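Local coordinates for protein flagellar assembly factor FliW (Geobacillus thermodenitrificans, PDB 5DMD) that probably binds the translational repressor CsrA and relieves its block on flagellin synthesis, and also binds flagellin during assembly of the bacterial flagellum, at residues G25-L30 and G122-L127. The protein carries 1 engineered substitution. Sequence-based numbering, arbitrary orientation.
Sequences GIPGFL and GKQVIL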
loop_
_atom_site.group_PDB
_atom_site.type_symbol
_atom_site.label_atom_id
_atom_site.label_comp_id
_atom_site.label_asym_id
_atom_site.label_seq_id
_atom_site.Cartn_x
_atom_site.Cartn_y
_atom_site.Cartn_z
ATOM N N GLY A 25 12.258 5.066 -2.483
ATOM C CA GLY A 25 11.970 4.310 -1.285
ATOM C C GLY A 25 10.551 4.589 -0.822
ATOM O O GLY A 25 9.667 4.956 -1.607
ATOM N N ILE A 26 10.339 4.423 0.479
ATOM C CA ILE A 26 9.092 4.858 1.103
ATOM C C ILE A 26 9.454 5.806 2.241
ATOM O O ILE A 26 10.574 5.730 2.773
ATOM C CB ILE A 26 8.238 3.676 1.590
ATOM C CG1 ILE A 26 9.030 2.812 2.569
ATOM C CG2 ILE A 26 7.748 2.841 0.394
ATOM C CD1 ILE A 26 8.250 1.648 3.112
ATOM N N PRO A 27 8.570 6.730 2.619
ATOM C CA PRO A 27 8.876 7.641 3.726
ATOM C C PRO A 27 9.288 6.862 4.966
ATOM O O PRO A 27 8.641 5.888 5.356
ATOM C CB PRO A 27 7.547 8.378 3.945
ATOM C CG PRO A 27 6.899 8.344 2.594
ATOM C CD PRO A 27 7.247 6.998 2.027
ATOM N N GLY A 28 10.398 7.276 5.567
ATOM C CA GLY A 28 10.984 6.587 6.682
ATOM C C GLY A 28 12.056 5.595 6.294
ATOM O O GLY A 28 12.911 5.274 7.128
ATOM N N PHE A 29 12.043 5.115 5.042
ATOM C CA PHE A 29 12.925 4.040 4.596
ATOM C C PHE A 29 13.305 4.303 3.142
ATOM O O PHE A 29 12.914 3.577 2.234
ATOM C CB PHE A 29 12.285 2.658 4.754
ATOM C CG PHE A 29 11.868 2.355 6.157
ATOM C CD1 PHE A 29 12.787 1.861 7.070
ATOM C CD2 PHE A 29 10.576 2.600 6.572
ATOM C CE1 PHE A 29 12.416 1.598 8.375
ATOM C CE2 PHE A 29 10.194 2.344 7.876
ATOM C CZ PHE A 29 11.115 1.838 8.779
ATOM N N LEU A 30 14.069 5.375 2.917
ATOM C CA LEU A 30 14.407 5.757 1.547
ATOM C C LEU A 30 15.242 4.704 0.837
ATOM O O LEU A 30 15.244 4.662 -0.394
ATOM C CB LEU A 30 15.168 7.081 1.531
ATOM C CG LEU A 30 14.474 8.218 2.276
ATOM C CD1 LEU A 30 15.305 9.481 2.129
ATOM C CD2 LEU A 30 13.088 8.453 1.751
ATOM N N GLY A 122 6.495 2.299 -8.177
ATOM C CA GLY A 122 5.641 2.591 -7.039
ATOM C C GLY A 122 6.093 3.823 -6.276
ATOM O O GLY A 122 7.256 4.219 -6.323
ATOM N N LYS A 123 5.139 4.419 -5.563
ATOM C CA LYS A 123 5.413 5.541 -4.678
ATOM C C LYS A 123 4.382 5.524 -3.563
ATOM O O LYS A 123 3.220 5.189 -3.799
ATOM C CB LYS A 123 5.306 6.873 -5.439
ATOM C CG LYS A 123 5.574 8.128 -4.597
ATOM C CD LYS A 123 5.567 9.386 -5.462
ATOM C CE LYS A 123 5.855 10.621 -4.619
ATOM N NZ LYS A 123 5.756 11.876 -5.427
ATOM N N GLN A 124 4.800 5.879 -2.347
ATOM C CA GLN A 124 3.836 6.231 -1.309
ATOM C C GLN A 124 3.654 7.739 -1.329
ATOM O O GLN A 124 4.602 8.486 -1.054
ATOM C CB GLN A 124 4.254 5.760 0.087
ATOM C CG GLN A 124 3.207 6.156 1.130
ATOM C CD GLN A 124 3.361 5.453 2.461
ATOM O OE1 GLN A 124 4.478 5.161 2.901
ATOM N NE2 GLN A 124 2.239 5.180 3.113
ATOM N N VAL A 125 2.443 8.186 -1.656
ATOM C CA VAL A 125 2.138 9.596 -1.861
ATOM C C VAL A 125 1.474 10.111 -0.596
ATOM O O VAL A 125 0.525 9.495 -0.100
ATOM C CB VAL A 125 1.194 9.766 -3.063
ATOM C CG1 VAL A 125 0.786 11.229 -3.233
ATOM C CG2 VAL A 125 1.813 9.190 -4.334
ATOM N N ILE A 126 1.957 11.233 -0.072
ATOM C CA ILE A 126 1.358 11.870 1.093
ATOM C C ILE A 126 0.507 13.023 0.574
ATOM O O ILE A 126 1.038 14.014 0.059
ATOM C CB ILE A 126 2.418 12.358 2.089
ATOM C CG1 ILE A 126 3.281 11.191 2.559
ATOM C CG2 ILE A 126 1.750 12.969 3.309
ATOM C CD1 ILE A 126 4.438 11.604 3.448
ATOM N N LEU A 127 -0.811 12.893 0.710
ATOM C CA LEU A 127 -1.747 13.886 0.191
ATOM C C LEU A 127 -1.835 15.052 1.168
ATOM O O LEU A 127 -2.142 14.855 2.347
ATOM C CB LEU A 127 -3.119 13.241 -0.002
ATOM C CG LEU A 127 -3.138 11.961 -0.841
ATOM C CD1 LEU A 127 -4.488 11.271 -0.752
ATOM C CD2 LEU A 127 -2.796 12.266 -2.290
HETATM O O HOH W 1 7.645 6.479 -2.271
HETATM O O HOH W 2 6.060 4.711 5.033
#
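Ile26 and Gln124 have the nearest CA atoms across the contact, 5.9 Å apart, where a type II turn from Ile26 to Phe29 meets the end of strand 121-124. The turn is closed by Phe29 N bonding to Ile26 O at 2.8 Å; Gly28 has the positive phi of 94° that this turn type favours. No direct hydrogen bond joins the two segments, and two waters bridge them instead. One donates to Gly25 O at 2.6 Å and accepts from Gln124 N. The other donates both to Pro27 O and, at 2.7 Å, to Gln124 OE1. With CG anti to the backbone N (chi1 180°) and the chain extended beyond it, Gln124 crosses the Pro27 ring at a slant: Pro27 CD lies 3.8 Å from Gln124 CB and 3.4 Å from Gln124 OE1. The far end of the amide is held separately, NE2 bonding to Ala111 O, which together with the water on OE1 limits rotation of the group. Ile126 reaches the same ring, its CD1 4.2 Å from Pro27 CG, an apolar touch. The loop between strands 20-21 and 34-39 thus lies beside strand 121-124, which pairs antiparallel with strand 106-116; Gly122 is backbone-bonded to Arg21, and at Gln124 the first water takes over. The Lys123 side chain sets off away from the turn, and its NZ bonds to Thr78 OG1 and Gln81 OE1 of helix 76-81.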